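Local coordinates for putative P450-like enzyme (Streptomyces himastatinicus ATCC 53653, PDB 5Z9J), which binds heme through an axial thiolate as a cytochrome P450-like enzyme and probably acts as a monooxygenase that uses molecular oxygen, at residues Ala46-Pro51 against Val310-Ala315; Ile64-Ala69 against Lys181-Leu186; Gln211-Glu216 against Ser225-Ile230; Arg320-Pro325 against Ser333-Leu338. All coordinates share one frame; numbering follows the deposited sequence.

The four contacts form two pairs on different flanks of the heme. Contacts 1 and 4 have centres 14 Å apart and pack directly, with A315 CB lying 3.7 Å from L338 CD1. Contacts 2 and 3, centres 18 Å apart, are joined where A69 O meets S225 OG at 3.1 Å, a probable hydrogen bond. Between the pairs nothing touches: contacts 3 and 4, for example, are separated by about 38 Å between centres. Three contacts come near the heme, the side chain of L48 in contact 1 to about 5 Å, those of I230 in contact 3 and H337 in contact 4 to about 7 Å each. Contact 1 also holds W311 of the TAM pocket.

Contact 1. Residues Ala46-Pro51 against Val310-Ala315; sequences AILSNP and VWTGAA. With TAM (tris(hydroxyethyl)aminomethane), chain F.
V310 presents its two methyls to two successive residues of helix 41-48, and with 58 Å² covered it gives more surface than any other residue here. Its CG1 stands anti to the backbone N (chi1 175°), a rotation that leaves CG2 to meet I47 CG2 at 3.8 Å while CG1 faces L48 CD2 at 4.3 Å. The side chains of I47 and V310 run antiparallel, side by side, so they overlap along their flanks. L48, covered over 42 Å², reaches further along the same segment: its CD1 lies 4.4 Å from T312 CG2, at the start of helix 312-315.

V310 ends strand 307-310 of the mixed sheet in this P450 fold, and both V310 and L48 also pack on V287 and R289 of strand 287-291; R289 is a heme-binding residue. One residue on, W311 turns the chain out of the strand in an inverse gamma turn and carries TAM over one face of its indole, with TAM C3 3.4 Å from W311 CZ2.

All the touching residues are buried and the paired atoms are methyl carbons. Cohesion between these two segments therefore rests on dispersion and exclusion of water, without directional polar bonds.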
# COMPACT_ATOMS: atom_id res chain seq x y z
N ALA A 46 -9.26 -17.39 -1.49
CA ALA A 46 -10.05 -17.86 -2.62
C ALA A 46 -10.71 -16.70 -3.38
O ALA A 46 -10.83 -16.75 -4.58
CB ALA A 46 -11.08 -18.82 -2.18
N ILE A 47 -11.20 -15.70 -2.65
CA ILE A 47 -11.87 -14.57 -3.26
C ILE A 47 -10.90 -13.81 -4.17
O ILE A 47 -11.26 -13.43 -5.29
CB ILE A 47 -12.47 -13.59 -2.19
CG1 ILE A 47 -13.76 -14.18 -1.59
CG2 ILE A 47 -12.77 -12.20 -2.80
CD1 ILE A 47 -14.24 -13.46 -0.33
N LEU A 48 -9.69 -13.60 -3.66
CA LEU A 48 -8.65 -12.85 -4.41
C LEU A 48 -8.24 -13.64 -5.67
O LEU A 48 -7.87 -13.03 -6.67
CB LEU A 48 -7.43 -12.57 -3.51
CG LEU A 48 -7.67 -11.67 -2.29
CD1 LEU A 48 -6.40 -11.57 -1.44
CD2 LEU A 48 -8.09 -10.24 -2.73
N SER A 49 -8.33 -14.98 -5.61
CA SER A 49 -7.98 -15.83 -6.77
C SER A 49 -9.15 -16.06 -7.74
O SER A 49 -9.03 -16.81 -8.71
CB SER A 49 -7.45 -17.18 -6.29
OG SER A 49 -6.35 -16.96 -5.45
N ASN A 50 -10.29 -15.46 -7.45
CA ASN A 50 -11.43 -15.58 -8.31
C ASN A 50 -11.87 -14.22 -8.83
O ASN A 50 -12.95 -13.74 -8.46
CB ASN A 50 -12.58 -16.25 -7.54
CG ASN A 50 -13.70 -16.69 -8.44
OD1 ASN A 50 -13.75 -16.30 -9.61
ND2 ASN A 50 -14.61 -17.50 -7.91
N PRO A 51 -11.06 -13.60 -9.71
CA PRO A 51 -11.42 -12.24 -10.18
C PRO A 51 -12.62 -12.20 -11.13
O PRO A 51 -13.26 -11.16 -11.22
CB PRO A 51 -10.14 -11.76 -10.88
CG PRO A 51 -9.50 -12.98 -11.36
CD PRO A 51 -9.79 -14.06 -10.31
N VAL A 310 -12.58 -7.42 1.71
CA VAL A 310 -11.74 -8.54 2.02
C VAL A 310 -10.69 -8.10 3.07
O VAL A 310 -9.76 -7.31 2.72
CB VAL A 310 -11.05 -9.08 0.77
CG1 VAL A 310 -10.07 -10.18 1.12
CG2 VAL A 310 -12.06 -9.50 -0.28
N TRP A 311 -10.86 -8.52 4.33
CA TRP A 311 -9.95 -8.03 5.39
C TRP A 311 -8.69 -8.91 5.51
O TRP A 311 -8.62 -9.86 6.30
CB TRP A 311 -10.68 -7.86 6.71
CG TRP A 311 -11.74 -6.81 6.61
CD1 TRP A 311 -13.10 -7.00 6.47
CD2 TRP A 311 -11.54 -5.38 6.59
NE1 TRP A 311 -13.74 -5.77 6.37
CE2 TRP A 311 -12.81 -4.77 6.45
CE3 TRP A 311 -10.41 -4.56 6.70
CZ2 TRP A 311 -12.97 -3.37 6.41
CZ3 TRP A 311 -10.57 -3.18 6.64
CH2 TRP A 311 -11.84 -2.61 6.50
N THR A 312 -7.72 -8.60 4.66
CA THR A 312 -6.45 -9.24 4.62
C THR A 312 -5.79 -9.07 5.99
O THR A 312 -5.13 -10.02 6.47
CB THR A 312 -5.57 -8.63 3.50
OG1 THR A 312 -5.56 -7.22 3.69
CG2 THR A 312 -6.14 -8.96 2.14
N GLY A 313 -5.99 -7.93 6.66
CA GLY A 313 -5.41 -7.80 8.00
C GLY A 313 -5.98 -8.86 8.96
O GLY A 313 -5.27 -9.47 9.77
N ALA A 314 -7.28 -9.07 8.90
CA ALA A 314 -7.91 -10.07 9.77
C ALA A 314 -7.55 -11.50 9.34
O ALA A 314 -7.29 -12.38 10.18
CB ALA A 314 -9.42 -9.85 9.78
N ALA A 315 -7.50 -11.75 8.03
CA ALA A 315 -7.14 -13.06 7.48
C ALA A 315 -5.78 -13.47 7.99
O ALA A 315 -5.60 -14.64 8.37
CB ALA A 315 -7.12 -13.02 5.95
C TAM F . -15.84 -3.07 10.02
C1 TAM F . -16.74 -4.06 10.87
C2 TAM F . -15.15 -2.02 10.91
C3 TAM F . -14.78 -3.88 9.23
C4 TAM F . -16.31 -4.12 12.34
C5 TAM F . -14.33 -1.11 10.01
C6 TAM F . -13.97 -4.89 10.08
N TAM F . -16.66 -2.37 9.04
O4 TAM F . -17.06 -3.20 13.11
O5 TAM F . -15.05 -0.96 8.77
O6 TAM F . -13.12 -4.18 10.95

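Contact 2. Residues Ile64-Ala69 against Lys181-Leu186; sequences IKLDEA and KELELL
L66 reaches across to E182, L183 and L186, which lie on one side of helix 172-202, a long helix of the P450 fold that probably corresponds to its G helix. The leucine belongs to the extended chain just before helix 68-71, whose N-cap position is held by D67. It has 82 Å² covered, more than half of the 140 Å² buried in total, and is the residue that fills most of the interface.

The two branches of L66 have separate tasks. With CG anti to the carbonyl carbon (chi1 -67°), the isobutyl group is directed at the helix, and CD1 meets L186 CD1 at 4.0 Å. These two leucines approach tip to tip, methyl against methyl. CD2 instead lies 4.2 Å from L183 CB, so it touches the root of that side chain, which runs obliquely across it.

E182 arrives from another direction. Its chain is extended, with CG anti to the backbone N (chi1 -179°). It crosses L66 at a slant, and its carboxylate ends near L66 CD1, which lies 3.9 Å from OE2 and 4.1 Å from CD. This is van der Waals contact between a methyl and a carboxylate at the exposed margin of the interface. Further apolar cover comes from L179 and V71, which pack on L66, and from I70, which touches L183 and L186. L66 and L183 also meet a crystal neighbour, so lattice packing may bear on their positions.

Within the helix, L186 N donates to E182 O at 2.9 Å, placing the two residues that touch L66 CD1 one turn apart.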
# COMPACT_ATOMS: atom_id res chain seq x y z
N ILE A 64 -23.04 7.06 -8.75
CA ILE A 64 -22.38 8.13 -9.54
C ILE A 64 -20.93 7.71 -9.78
O ILE A 64 -20.25 7.29 -8.87
CB ILE A 64 -22.41 9.50 -8.83
CG1 ILE A 64 -23.85 9.96 -8.61
CG2 ILE A 64 -21.64 10.54 -9.62
CD1 ILE A 64 -23.95 11.23 -7.78
N LYS A 65 -20.48 7.83 -11.01
CA LYS A 65 -19.22 7.24 -11.44
C LYS A 65 -18.37 8.24 -12.20
O LYS A 65 -18.90 9.19 -12.76
CB LYS A 65 -19.48 6.04 -12.36
CG LYS A 65 -20.51 5.06 -11.86
CD LYS A 65 -20.54 3.85 -12.75
CE LYS A 65 -21.66 2.94 -12.34
NZ LYS A 65 -21.76 1.78 -13.27
N LEU A 66 -17.07 7.98 -12.28
CA LEU A 66 -16.27 8.74 -13.23
C LEU A 66 -16.33 8.10 -14.59
O LEU A 66 -16.58 6.88 -14.72
CB LEU A 66 -14.81 8.85 -12.81
CG LEU A 66 -14.51 9.66 -11.56
CD1 LEU A 66 -13.20 9.24 -10.88
CD2 LEU A 66 -14.46 11.11 -11.97
N ASP A 67 -16.14 8.92 -15.61
CA ASP A 67 -16.14 8.42 -16.97
C ASP A 67 -14.94 7.52 -17.11
O ASP A 67 -13.89 7.76 -16.51
CB ASP A 67 -16.08 9.57 -18.00
CG ASP A 67 -16.01 9.07 -19.46
OD1 ASP A 67 -16.72 8.11 -19.82
OD2 ASP A 67 -15.25 9.66 -20.26
N GLU A 68 -15.14 6.44 -17.86
CA GLU A 68 -14.17 5.37 -18.05
C GLU A 68 -12.87 5.88 -18.69
O GLU A 68 -11.79 5.42 -18.36
CB GLU A 68 -14.77 4.27 -18.93
CG GLU A 68 -16.10 3.75 -18.41
CD GLU A 68 -17.24 4.72 -18.70
OE1 GLU A 68 -17.85 5.23 -17.74
OE2 GLU A 68 -17.54 4.97 -19.90
N ALA A 69 -12.98 6.81 -19.64
CA ALA A 69 -11.81 7.35 -20.31
C ALA A 69 -10.91 8.07 -19.33
O ALA A 69 -9.70 8.12 -19.52
CB ALA A 69 -12.21 8.26 -21.42
N LYS A 181 -14.14 16.55 -6.45
CA LYS A 181 -12.81 16.94 -5.99
C LYS A 181 -11.77 15.95 -6.53
O LYS A 181 -10.69 16.35 -6.94
CB LYS A 181 -12.75 17.02 -4.46
N GLU A 182 -12.12 14.66 -6.56
CA GLU A 182 -11.27 13.62 -7.17
C GLU A 182 -11.00 13.94 -8.63
O GLU A 182 -9.88 13.75 -9.13
CB GLU A 182 -11.91 12.23 -7.06
CG GLU A 182 -11.06 11.09 -7.66
CD GLU A 182 -11.51 9.69 -7.21
OE1 GLU A 182 -12.40 9.62 -6.33
OE2 GLU A 182 -10.98 8.68 -7.72
N LEU A 183 -12.03 14.39 -9.33
CA LEU A 183 -11.90 14.75 -10.74
C LEU A 183 -10.96 15.93 -10.98
O LEU A 183 -10.15 15.91 -11.92
CB LEU A 183 -13.28 15.06 -11.34
CG LEU A 183 -13.29 15.60 -12.78
CD1 LEU A 183 -12.75 14.60 -13.77
CD2 LEU A 183 -14.71 15.99 -13.18
N GLU A 184 -11.07 16.95 -10.13
CA GLU A 184 -10.21 18.11 -10.25
C GLU A 184 -8.75 17.68 -10.05
O GLU A 184 -7.85 18.19 -10.71
CB GLU A 184 -10.63 19.19 -9.24
CG GLU A 184 -12.08 19.71 -9.41
CD GLU A 184 -12.29 20.57 -10.64
OE1 GLU A 184 -11.29 21.08 -11.20
OE2 GLU A 184 -13.46 20.76 -11.05
N LEU A 185 -8.53 16.69 -9.18
CA LEU A 185 -7.17 16.26 -8.90
C LEU A 185 -6.65 15.40 -10.05
O LEU A 185 -5.49 15.53 -10.45
CB LEU A 185 -7.12 15.47 -7.57
CG LEU A 185 -5.76 14.93 -7.16
CD1 LEU A 185 -4.75 16.04 -7.04
CD2 LEU A 185 -5.84 14.15 -5.85
N LEU A 186 -7.54 14.64 -10.68
CA LEU A 186 -7.11 13.83 -11.81
C LEU A 186 -6.72 14.69 -12.98
O LEU A 186 -5.80 14.36 -13.72
CB LEU A 186 -8.21 12.88 -12.27
CG LEU A 186 -8.52 11.81 -11.26
CD1 LEU A 186 -9.66 10.93 -11.76
CD2 LEU A 186 -7.27 11.00 -10.98

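Contact 3. Residues Gln211-Glu216 against Ser225-Ile230; sequences QLVHAE and SQISNI
L212 of helix 208-214 projects at I227 and I230, which lie one turn apart on helix 224-238. At its root, CB faces the shaft of I227, with I227 CG1 4.5 Å away. CG stands anti to the carbonyl carbon (chi1 -71°) and is already turned toward I230, whose CG2 is its nearest atom at 5.1 Å. The side chain then forks. L212 CD1 makes the closest approach, 4.1 Å from I230 CG2, and I227 CG2 stands 4.6 Å off it. The other branch, L212 CD2, faces I230 CD1 more loosely at 4.7 Å.

Beside this fork, the extended arm of I227 runs the other way across the gap. Its CD1 lies 4.3 Å from V213 CG1 and 4.4 Å from L212 O, so both residues touch the isoleucine tip. No methyl pair comes closer than L212 CD1 and I230 CG2, which indicates relaxed dispersion packing.

The two helices, probably the H helix and the start of the long central helix of the P450 fold, are connected by the short strands 216-217 and 220-221. L222 of this connection packs on both I227 and I230. Helix 82-93 reaches I230 through V90 and A215 through L89, while helix 172-202 supplies A197 against V213 and M189, R190 and W193 against S228.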
# COMPACT_ATOMS: atom_id res chain seq x y z
N GLN A 211 10.05 4.85 -20.51
CA GLN A 211 9.63 3.54 -20.96
C GLN A 211 8.15 3.56 -21.34
O GLN A 211 7.75 2.95 -22.34
CB GLN A 211 9.85 2.51 -19.84
CG GLN A 211 11.30 2.17 -19.52
CD GLN A 211 12.00 1.42 -20.63
OE1 GLN A 211 11.73 0.24 -20.85
NE2 GLN A 211 12.88 2.10 -21.35
N LEU A 212 7.35 4.31 -20.59
CA LEU A 212 5.91 4.39 -20.84
C LEU A 212 5.48 5.11 -22.15
O LEU A 212 4.49 4.72 -22.78
CB LEU A 212 5.21 5.06 -19.65
CG LEU A 212 5.14 4.24 -18.36
CD1 LEU A 212 4.44 5.00 -17.22
CD2 LEU A 212 4.51 2.88 -18.60
N VAL A 213 6.20 6.16 -22.53
CA VAL A 213 5.85 6.91 -23.73
C VAL A 213 6.00 6.06 -24.99
O VAL A 213 5.37 6.34 -26.01
CB VAL A 213 6.66 8.20 -23.87
CG1 VAL A 213 6.36 9.12 -22.69
CG2 VAL A 213 8.16 7.91 -23.98
N HIS A 214 6.89 5.07 -24.95
CA HIS A 214 7.05 4.18 -26.10
C HIS A 214 6.09 2.97 -26.05
O HIS A 214 5.78 2.39 -27.09
CB HIS A 214 8.49 3.68 -26.22
CG HIS A 214 9.48 4.78 -26.47
ND1 HIS A 214 10.30 5.28 -25.48
CD2 HIS A 214 9.76 5.50 -27.59
CE1 HIS A 214 11.05 6.24 -25.98
NE2 HIS A 214 10.75 6.39 -27.26
N ALA A 215 5.61 2.61 -24.87
CA ALA A 215 4.80 1.39 -24.70
C ALA A 215 3.47 1.52 -25.44
O ALA A 215 3.03 2.63 -25.74
CB ALA A 215 4.57 1.11 -23.23
N GLU A 216 2.87 0.38 -25.78
CA GLU A 216 1.64 0.34 -26.60
C GLU A 216 0.59 -0.70 -26.14
O GLU A 216 0.93 -1.80 -25.74
CB GLU A 216 2.00 0.06 -28.07
CG GLU A 216 2.74 1.19 -28.78
CD GLU A 216 3.10 0.84 -30.22
OE1 GLU A 216 2.94 -0.34 -30.61
OE2 GLU A 216 3.53 1.75 -30.98
N SER A 225 -3.98 10.20 -20.04
CA SER A 225 -4.78 9.66 -18.95
C SER A 225 -4.25 8.27 -18.52
O SER A 225 -4.15 7.96 -17.33
CB SER A 225 -6.26 9.60 -19.36
OG SER A 225 -7.07 9.16 -18.29
N GLN A 226 -3.84 7.46 -19.48
CA GLN A 226 -3.26 6.17 -19.13
C GLN A 226 -1.95 6.33 -18.36
O GLN A 226 -1.73 5.66 -17.34
CB GLN A 226 -3.04 5.35 -20.39
CG GLN A 226 -4.35 4.92 -21.02
CD GLN A 226 -4.17 4.17 -22.33
OE1 GLN A 226 -3.57 4.69 -23.29
NE2 GLN A 226 -4.67 2.94 -22.38
N ILE A 227 -1.07 7.19 -18.86
CA ILE A 227 0.20 7.44 -18.20
C ILE A 227 0.00 8.06 -16.82
O ILE A 227 0.65 7.66 -15.87
CB ILE A 227 1.07 8.33 -19.08
CG1 ILE A 227 1.49 7.53 -20.31
CG2 ILE A 227 2.29 8.89 -18.30
CD1 ILE A 227 2.33 8.30 -21.31
N SER A 228 -0.92 9.01 -16.72
CA SER A 228 -1.20 9.66 -15.44
C SER A 228 -1.77 8.64 -14.42
O SER A 228 -1.32 8.55 -13.27
CB SER A 228 -2.17 10.83 -15.64
OG SER A 228 -2.27 11.64 -14.48
N ASN A 229 -2.71 7.82 -14.86
CA ASN A 229 -3.31 6.87 -13.92
C ASN A 229 -2.34 5.77 -13.51
O ASN A 229 -2.39 5.31 -12.37
CB ASN A 229 -4.59 6.31 -14.53
CG ASN A 229 -5.66 7.38 -14.68
OD1 ASN A 229 -5.87 8.20 -13.78
ND2 ASN A 229 -6.32 7.40 -15.83
N ILE A 230 -1.42 5.39 -14.39
CA ILE A 230 -0.40 4.44 -13.99
C ILE A 230 0.56 5.07 -12.99
O ILE A 230 0.79 4.50 -11.91
CB ILE A 230 0.37 3.90 -15.20
CG1 ILE A 230 -0.55 2.96 -16.02
CG2 ILE A 230 1.65 3.16 -14.78
CD1 ILE A 230 -0.02 2.65 -17.42

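Contact 4. Residues Arg320-Pro325 against Ser333-Leu338; sequences RQFEKP and SPNAHL
F322 points its ring at the N335 side-chain amide and the backbone of A336 and H337, and three contacts define the first shell. CE1 lies 3.7 Å from N335 OD1, the same CE1 is 4.2 Å from A336 N at the ring edge near its plane, and CZ is 4.1 Å from H337 CA. The phenyl and the N335 amide stand at 90° to each other. N335 begins by pointing away from the phenylalanine, but a nearly eclipsed amide (chi2 4°) brings OD1 back toward the ring. That oxygen is buried here with no polar partner in the model.

A water adds a polar link beside the ring. It accepts from A336 N at 3.0 Å and, weakly, from Q321 NE2 at 3.3 Å. Q321 also lays its CG over one face of the F322 ring, 3.4 Å above the plane. In the facing segment, A336 centres an inverse gamma turn, in which H337 N donates weakly to N335 O.

Both segments belong to the long irregular region ahead of the heme-ligating C347, the meander of the P450 fold. R279 makes a cation-pi contact with F322 and donates to P325 O, while R332 donates to E323 O and K324 O; by sequence, these two arginines and E276 are consistent with the E-R-R triad of P450s (ExxR motif plus a later Arg).

Y41 meets the F322 ring edge-to-face, and its OH hydrogen-bonds A336 O. The H337 imidazole, with N335 CG at its edge, has NE2 hydrogen-bonded to E275 OE1 and ND1 to G339 N.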
# COMPACT_ATOMS: atom_id res chain seq x y z
N ARG A 320 -6.64 -20.76 11.70
CA ARG A 320 -6.76 -21.90 10.78
C ARG A 320 -5.56 -21.89 9.79
O ARG A 320 -5.26 -22.91 9.16
CB ARG A 320 -8.07 -21.87 10.00
CG ARG A 320 -9.37 -22.08 10.81
CD ARG A 320 -10.63 -21.90 9.94
NE ARG A 320 -10.66 -20.51 9.42
CZ ARG A 320 -11.45 -20.08 8.43
NH1 ARG A 320 -12.34 -20.88 7.86
NH2 ARG A 320 -11.35 -18.79 8.01
N GLN A 321 -4.89 -20.74 9.65
CA GLN A 321 -3.77 -20.65 8.71
C GLN A 321 -2.44 -20.51 9.43
O GLN A 321 -1.43 -21.06 9.00
CB GLN A 321 -3.98 -19.50 7.72
CG GLN A 321 -2.79 -19.23 6.78
CD GLN A 321 -2.42 -20.47 5.91
OE1 GLN A 321 -3.24 -21.38 5.72
NE2 GLN A 321 -1.22 -20.47 5.34
N PHE A 322 -2.40 -19.75 10.52
CA PHE A 322 -1.14 -19.54 11.24
C PHE A 322 -1.17 -20.07 12.66
O PHE A 322 -2.12 -19.83 13.36
CB PHE A 322 -0.78 -18.07 11.28
CG PHE A 322 -0.82 -17.43 9.93
CD1 PHE A 322 0.24 -17.53 9.07
CD2 PHE A 322 -1.97 -16.75 9.52
CE1 PHE A 322 0.18 -16.92 7.79
CE2 PHE A 322 -2.05 -16.14 8.26
CZ PHE A 322 -0.98 -16.25 7.40
N GLU A 323 -0.12 -20.77 13.07
CA GLU A 323 0.02 -21.13 14.48
C GLU A 323 0.29 -19.86 15.29
O GLU A 323 1.12 -19.02 14.87
CB GLU A 323 1.17 -22.12 14.67
CG GLU A 323 1.55 -22.44 16.12
CD GLU A 323 0.54 -23.32 16.86
OE1 GLU A 323 -0.41 -23.83 16.23
OE2 GLU A 323 0.72 -23.53 18.08
N LYS A 324 -0.40 -19.75 16.43
CA LYS A 324 -0.24 -18.64 17.35
C LYS A 324 -0.21 -17.31 16.58
O LYS A 324 0.82 -16.65 16.55
CB LYS A 324 1.01 -18.81 18.18
CG LYS A 324 0.76 -19.73 19.35
CD LYS A 324 1.16 -19.12 20.66
CE LYS A 324 2.67 -19.10 20.78
NZ LYS A 324 3.14 -18.26 21.93
N PRO A 325 -1.31 -16.99 15.88
CA PRO A 325 -1.33 -15.88 14.95
C PRO A 325 -1.14 -14.55 15.66
O PRO A 325 -0.81 -13.56 15.01
CB PRO A 325 -2.73 -15.96 14.33
CG PRO A 325 -3.55 -16.51 15.35
CD PRO A 325 -2.67 -17.55 16.06
N SER A 333 8.06 -18.82 9.58
CA SER A 333 8.05 -19.60 8.34
C SER A 333 7.26 -20.87 8.55
O SER A 333 7.42 -21.51 9.58
CB SER A 333 9.45 -19.97 7.87
OG SER A 333 9.37 -20.62 6.61
N PRO A 334 6.38 -21.22 7.61
CA PRO A 334 6.13 -20.44 6.40
C PRO A 334 5.27 -19.23 6.73
O PRO A 334 4.71 -19.19 7.83
CB PRO A 334 5.39 -21.42 5.49
CG PRO A 334 4.68 -22.33 6.45
CD PRO A 334 5.54 -22.42 7.68
N ASN A 335 5.20 -18.25 5.83
CA ASN A 335 4.40 -17.07 6.08
C ASN A 335 3.73 -16.57 4.83
O ASN A 335 4.14 -15.54 4.25
CB ASN A 335 5.26 -15.97 6.69
CG ASN A 335 4.45 -14.81 7.23
OD1 ASN A 335 3.21 -14.84 7.22
ND2 ASN A 335 5.14 -13.78 7.69
N ALA A 336 2.67 -17.25 4.42
CA ALA A 336 2.00 -16.93 3.17
C ALA A 336 0.90 -15.93 3.46
O ALA A 336 -0.27 -16.16 3.17
CB ALA A 336 1.46 -18.20 2.51
N HIS A 337 1.30 -14.79 4.02
CA HIS A 337 0.36 -13.77 4.44
C HIS A 337 -0.26 -13.13 3.21
O HIS A 337 0.21 -13.35 2.08
CB HIS A 337 1.06 -12.75 5.31
CG HIS A 337 2.13 -11.99 4.57
ND1 HIS A 337 1.82 -11.00 3.66
CD2 HIS A 337 3.48 -12.09 4.56
CE1 HIS A 337 2.94 -10.51 3.15
NE2 HIS A 337 3.96 -11.16 3.68
N LEU A 338 -1.32 -12.35 3.42
CA LEU A 338 -2.03 -11.70 2.32
C LEU A 338 -1.70 -10.19 2.20
O LEU A 338 -2.39 -9.43 1.48
CB LEU A 338 -3.55 -11.88 2.51
CG LEU A 338 -4.04 -13.33 2.43
CD1 LEU A 338 -5.56 -13.40 2.64
CD2 LEU A 338 -3.66 -13.92 1.06
O HOH W 1 1.80 -19.58 6.17